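Local coordinates for protein complement C1r subcomponent (Homo sapiens, PDB 6F1D) that is a serine protease of the complement C1 complex that probably cleaves and activates C1s, its second CUB domain binding calcium, at residues G39-E53 / G103-I117. Residues are numbered along the deposited sequence; the frame is centred on the assembly and turned at random.
Sequences GLTLHLKFLEPFDIE and GDSRGWKLRYTTEII. Unlike the reference sequence in segment 39-53: Glu53 (reference Asp). With CA (calcium ion), chain B.
Thr41 and Glu115, His43 and Thr113, and Lys45 and Arg111 form the hydrogen-bonded pairs that join strands 40-46 and 109-116, antiparallel neighbours at the centre of one CUB beta-sandwich sheet. The straightest of these bonds, His43 N to Thr113 O, spans 2.9 Å at 178°. Beyond Leu47 the regular pairing breaks: water 1 links Leu47 O and Pro49 O to Lys109 N around the cis peptide before Pro49. Asp51 and Gly107 then resume with a two-bond bridge, its register shifted by two residues.

On the face carrying His43 and Glu115, the imidazole meets the carboxylate within its own plane, NE2 giving a 2.6 Å bond to the anti lone pair of Glu115 OE1; ring and carboxylate planes stand 42° apart.

The face turned to the other sheet is largely apolar. Leu110 CB lies over one face of the Phe46 ring, a CH-pi contact 4.0 Å from the centroid, while Trp108 CE3 comes to the ring's edge. Leu42 lies beside Tyr112, pointing the same way, with CD2 3.4 Å from Tyr112 CD1; Tyr112 OH bonds to Glu10 O. Leu65 of strand 64-69 covers Phe46, Ile52 and Trp108.

Between the Asp51-Gly107 bridge and the calcium site, Asp51 OD2 accepts a 2.9 Å hydrogen bond from Arg106 N, which lies above the carboxylate plane. Pro49 CG sits over the centre of the Arg106 guanidinium. With CG anti to the backbone N (chi1 179°), Glu53 OE2 reaches the calcium ion at 2.3 Å, joined there by waters 3 and 4, Asp63, Asp100 and Ser102 O. Backbone bonds thus zip two central strands of one sheet, Phe46, Trp108 and Leu110 pack toward the other, segment 39-53 supplies a calcium ligand, and the His43-Glu115 bond would favour a protonated imidazole.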
# COMPACT_ATOMS: atom_id res chain seq x y z
N GLY A 39 8.97 -1.01 -20.16
CA GLY A 39 9.77 -2.21 -20.27
C GLY A 39 10.23 -2.80 -18.97
O GLY A 39 10.98 -3.78 -18.98
N LEU A 40 9.84 -2.22 -17.83
CA LEU A 40 9.96 -2.86 -16.54
C LEU A 40 8.56 -3.07 -15.99
O LEU A 40 7.65 -2.30 -16.28
CB LEU A 40 10.76 -2.02 -15.55
CG LEU A 40 12.25 -1.76 -15.78
CD1 LEU A 40 12.74 -0.93 -14.64
CD2 LEU A 40 13.08 -3.05 -15.90
N THR A 41 8.40 -4.12 -15.20
CA THR A 41 7.13 -4.37 -14.53
C THR A 41 7.37 -4.47 -13.03
O THR A 41 8.41 -4.94 -12.58
CB THR A 41 6.47 -5.65 -15.07
OG1 THR A 41 5.38 -6.02 -14.23
CG2 THR A 41 7.44 -6.78 -15.11
N LEU A 42 6.39 -4.02 -12.26
CA LEU A 42 6.53 -3.89 -10.82
C LEU A 42 5.95 -5.10 -10.12
O LEU A 42 4.87 -5.58 -10.50
CB LEU A 42 5.84 -2.63 -10.30
CG LEU A 42 6.63 -1.41 -10.70
CD1 LEU A 42 5.67 -0.23 -10.72
CD2 LEU A 42 7.75 -1.24 -9.63
N HIS A 43 6.72 -5.63 -9.17
CA HIS A 43 6.30 -6.69 -8.26
C HIS A 43 6.26 -6.13 -6.84
O HIS A 43 7.20 -5.45 -6.40
CB HIS A 43 7.27 -7.86 -8.31
CG HIS A 43 7.27 -8.61 -9.60
ND1 HIS A 43 6.86 -9.92 -9.70
CD2 HIS A 43 7.67 -8.25 -10.84
CE1 HIS A 43 6.99 -10.33 -10.95
NE2 HIS A 43 7.48 -9.33 -11.66
N LEU A 44 5.18 -6.42 -6.11
CA LEU A 44 5.00 -5.91 -4.74
C LEU A 44 4.95 -7.08 -3.78
O LEU A 44 4.30 -8.11 -4.05
CB LEU A 44 3.69 -5.12 -4.60
CG LEU A 44 3.36 -4.04 -5.63
CD1 LEU A 44 2.02 -3.43 -5.21
CD2 LEU A 44 4.44 -3.00 -5.61
N LYS A 45 5.65 -6.93 -2.66
CA LYS A 45 5.70 -7.95 -1.64
C LYS A 45 5.50 -7.31 -0.27
O LYS A 45 6.35 -6.55 0.18
CB LYS A 45 7.05 -8.64 -1.66
CG LYS A 45 7.18 -9.54 -0.51
CD LYS A 45 8.62 -9.76 -0.14
CE LYS A 45 8.69 -11.04 0.58
NZ LYS A 45 8.36 -12.22 -0.26
N PHE A 46 4.43 -7.67 0.42
CA PHE A 46 4.24 -7.11 1.75
C PHE A 46 5.03 -7.88 2.78
O PHE A 46 5.09 -9.11 2.75
CB PHE A 46 2.77 -7.13 2.10
CG PHE A 46 2.00 -6.03 1.40
CD1 PHE A 46 1.86 -4.80 2.02
CD2 PHE A 46 1.50 -6.21 0.13
CE1 PHE A 46 1.18 -3.75 1.37
CE2 PHE A 46 0.81 -5.19 -0.52
CZ PHE A 46 0.64 -3.96 0.11
N LEU A 47 5.53 -7.15 3.77
CA LEU A 47 6.23 -7.72 4.89
C LEU A 47 5.28 -7.96 6.05
O LEU A 47 4.13 -7.53 6.04
CB LEU A 47 7.38 -6.81 5.30
CG LEU A 47 8.53 -6.78 4.27
CD1 LEU A 47 8.76 -8.13 3.63
CD2 LEU A 47 8.34 -5.78 3.20
N GLU A 48 5.76 -8.70 7.04
CA GLU A 48 5.00 -8.80 8.29
C GLU A 48 5.67 -7.97 9.37
O GLU A 48 6.90 -7.85 9.38
CB GLU A 48 4.92 -10.26 8.76
CG GLU A 48 4.29 -11.17 7.72
CD GLU A 48 4.02 -12.60 8.21
OE1 GLU A 48 3.14 -13.26 7.62
OE2 GLU A 48 4.70 -13.05 9.17
N PRO A 49 4.92 -7.37 10.30
CA PRO A 49 3.47 -7.37 10.46
C PRO A 49 2.73 -6.54 9.44
O PRO A 49 3.22 -5.56 8.89
CB PRO A 49 3.29 -6.76 11.85
CG PRO A 49 4.45 -5.82 11.96
CD PRO A 49 5.58 -6.65 11.40
N PHE A 50 1.50 -6.99 9.21
CA PHE A 50 0.52 -6.28 8.39
C PHE A 50 -0.70 -6.17 9.29
O PHE A 50 -1.16 -7.18 9.82
CB PHE A 50 0.19 -7.06 7.12
CG PHE A 50 -0.82 -6.39 6.21
CD1 PHE A 50 -2.18 -6.63 6.36
CD2 PHE A 50 -0.40 -5.58 5.21
CE1 PHE A 50 -3.10 -6.01 5.50
CE2 PHE A 50 -1.28 -4.99 4.35
CZ PHE A 50 -2.64 -5.19 4.50
N ASP A 51 -1.18 -4.95 9.51
CA ASP A 51 -2.28 -4.77 10.47
C ASP A 51 -3.01 -3.48 10.11
O ASP A 51 -2.54 -2.39 10.43
CB ASP A 51 -1.75 -4.77 11.90
CG ASP A 51 -2.81 -4.43 12.93
OD1 ASP A 51 -4.01 -4.70 12.64
OD2 ASP A 51 -2.45 -3.92 14.02
N ILE A 52 -4.12 -3.62 9.38
CA ILE A 52 -4.99 -2.49 9.07
C ILE A 52 -6.32 -2.81 9.73
O ILE A 52 -6.83 -3.93 9.59
CB ILE A 52 -5.15 -2.30 7.55
CG1 ILE A 52 -3.78 -2.01 6.90
CG2 ILE A 52 -6.21 -1.19 7.21
CD1 ILE A 52 -3.85 -1.80 5.41
N GLU A 53 -6.88 -1.84 10.44
CA GLU A 53 -8.07 -2.09 11.25
C GLU A 53 -9.19 -2.64 10.37
O GLU A 53 -9.39 -2.17 9.23
CB GLU A 53 -8.47 -0.77 11.94
CG GLU A 53 -9.74 -0.86 12.84
CD GLU A 53 -10.20 0.52 13.32
OE1 GLU A 53 -10.93 0.60 14.33
OE2 GLU A 53 -9.87 1.53 12.67
N GLY A 103 -8.36 4.29 16.40
CA GLY A 103 -7.79 2.96 16.42
C GLY A 103 -6.26 3.00 16.44
O GLY A 103 -5.62 3.98 16.05
N ASP A 104 -5.68 1.89 16.90
CA ASP A 104 -4.23 1.71 17.02
C ASP A 104 -3.93 0.41 16.26
O ASP A 104 -4.17 -0.68 16.77
CB ASP A 104 -3.80 1.60 18.47
CG ASP A 104 -3.71 2.98 19.17
OD1 ASP A 104 -2.96 3.85 18.66
OD2 ASP A 104 -4.37 3.17 20.21
N SER A 105 -3.47 0.53 15.02
CA SER A 105 -3.10 -0.62 14.20
C SER A 105 -1.71 -0.37 13.67
O SER A 105 -1.33 0.79 13.39
CB SER A 105 -4.08 -0.86 13.03
OG SER A 105 -5.41 -0.54 13.41
N ARG A 106 -0.96 -1.45 13.46
CA ARG A 106 0.47 -1.27 13.20
C ARG A 106 0.75 -0.83 11.78
O ARG A 106 1.81 -0.24 11.54
CB ARG A 106 1.22 -2.56 13.52
CG ARG A 106 1.11 -2.93 15.02
CD ARG A 106 1.75 -4.24 15.30
NE ARG A 106 3.16 -4.04 15.60
CZ ARG A 106 4.02 -5.04 15.79
NH1 ARG A 106 3.59 -6.30 15.72
NH2 ARG A 106 5.29 -4.77 16.07
N GLY A 107 -0.14 -1.09 10.80
CA GLY A 107 0.06 -0.57 9.44
C GLY A 107 0.68 -1.58 8.48
O GLY A 107 0.60 -2.79 8.69
N TRP A 108 1.36 -1.10 7.44
CA TRP A 108 1.82 -2.05 6.43
C TRP A 108 3.15 -1.56 5.91
O TRP A 108 3.48 -0.37 6.02
CB TRP A 108 0.80 -2.16 5.27
CG TRP A 108 0.42 -0.81 4.78
CD1 TRP A 108 -0.60 -0.03 5.25
CD2 TRP A 108 1.08 -0.01 3.77
NE1 TRP A 108 -0.65 1.15 4.56
CE2 TRP A 108 0.38 1.20 3.67
CE3 TRP A 108 2.18 -0.23 2.91
CZ2 TRP A 108 0.73 2.21 2.77
CZ3 TRP A 108 2.52 0.78 2.03
CH2 TRP A 108 1.79 1.97 1.96
N LYS A 109 3.89 -2.48 5.31
CA LYS A 109 5.15 -2.14 4.66
C LYS A 109 5.32 -3.14 3.52
O LYS A 109 5.04 -4.33 3.70
CB LYS A 109 6.32 -2.27 5.65
CG LYS A 109 7.70 -2.07 5.06
CD LYS A 109 8.71 -1.84 6.18
CE LYS A 109 10.13 -1.81 5.68
NZ LYS A 109 11.10 -1.66 6.82
N LEU A 110 5.81 -2.66 2.38
CA LEU A 110 6.04 -3.51 1.22
C LEU A 110 7.40 -3.18 0.65
O LEU A 110 7.95 -2.10 0.88
CB LEU A 110 4.96 -3.32 0.14
CG LEU A 110 4.88 -1.97 -0.55
CD1 LEU A 110 5.88 -1.89 -1.71
CD2 LEU A 110 3.43 -1.77 -1.12
N ARG A 111 7.96 -4.14 -0.08
CA ARG A 111 9.10 -3.92 -0.96
C ARG A 111 8.64 -4.12 -2.39
O ARG A 111 8.00 -5.14 -2.71
CB ARG A 111 10.24 -4.88 -0.66
CG ARG A 111 11.43 -4.77 -1.64
CD ARG A 111 12.76 -5.21 -1.03
NE ARG A 111 13.89 -4.78 -1.87
CZ ARG A 111 14.53 -5.57 -2.71
NH1 ARG A 111 14.20 -6.87 -2.81
NH2 ARG A 111 15.53 -5.08 -3.42
N TYR A 112 8.95 -3.17 -3.26
CA TYR A 112 8.71 -3.36 -4.68
C TYR A 112 10.04 -3.62 -5.38
O TYR A 112 11.09 -3.10 -4.97
CB TYR A 112 7.98 -2.16 -5.28
CG TYR A 112 8.81 -0.93 -5.52
CD1 TYR A 112 9.51 -0.76 -6.71
CD2 TYR A 112 8.87 0.09 -4.57
CE1 TYR A 112 10.29 0.38 -6.92
CE2 TYR A 112 9.64 1.23 -4.78
CZ TYR A 112 10.35 1.36 -5.96
OH TYR A 112 11.10 2.48 -6.19
N THR A 113 9.99 -4.46 -6.41
CA THR A 113 11.14 -4.72 -7.25
C THR A 113 10.66 -4.63 -8.68
O THR A 113 9.45 -4.66 -8.94
CB THR A 113 11.73 -6.10 -6.99
OG1 THR A 113 10.66 -7.08 -6.95
CG2 THR A 113 12.52 -6.12 -5.63
N THR A 114 11.59 -4.60 -9.62
CA THR A 114 11.22 -4.51 -11.02
C THR A 114 11.78 -5.70 -11.78
O THR A 114 12.87 -6.21 -11.49
CB THR A 114 11.71 -3.20 -11.67
OG1 THR A 114 13.09 -2.99 -11.34
CG2 THR A 114 10.94 -2.00 -11.12
N GLU A 115 10.98 -6.16 -12.73
CA GLU A 115 11.31 -7.25 -13.62
C GLU A 115 11.51 -6.66 -15.00
O GLU A 115 10.73 -5.80 -15.45
CB GLU A 115 10.19 -8.30 -13.63
CG GLU A 115 10.31 -9.34 -14.74
CD GLU A 115 9.03 -10.15 -14.93
OE1 GLU A 115 8.17 -10.18 -14.03
OE2 GLU A 115 8.89 -10.78 -16.01
N ILE A 116 12.56 -7.13 -15.66
CA ILE A 116 12.93 -6.65 -16.98
C ILE A 116 12.11 -7.41 -18.01
O ILE A 116 12.12 -8.64 -18.05
CB ILE A 116 14.44 -6.85 -17.21
CG1 ILE A 116 15.25 -5.86 -16.37
CG2 ILE A 116 14.75 -6.72 -18.69
CD1 ILE A 116 15.72 -6.42 -15.06
N ILE A 117 11.39 -6.67 -18.84
CA ILE A 117 10.58 -7.28 -19.90
C ILE A 117 11.47 -7.67 -21.07
O ILE A 117 11.42 -8.80 -21.54
CB ILE A 117 9.47 -6.33 -20.34
CG1 ILE A 117 8.37 -6.27 -19.28
CG2 ILE A 117 8.92 -6.76 -21.68
CD1 ILE A 117 7.35 -5.18 -19.55
CA CA B . -8.68 3.41 11.98
O HOH W 1 2.96 -5.11 6.06
O HOH W 2 -5.74 -3.76 14.08
O HOH W 3 -6.59 2.55 13.15
O HOH W 4 -7.38 5.31 11.72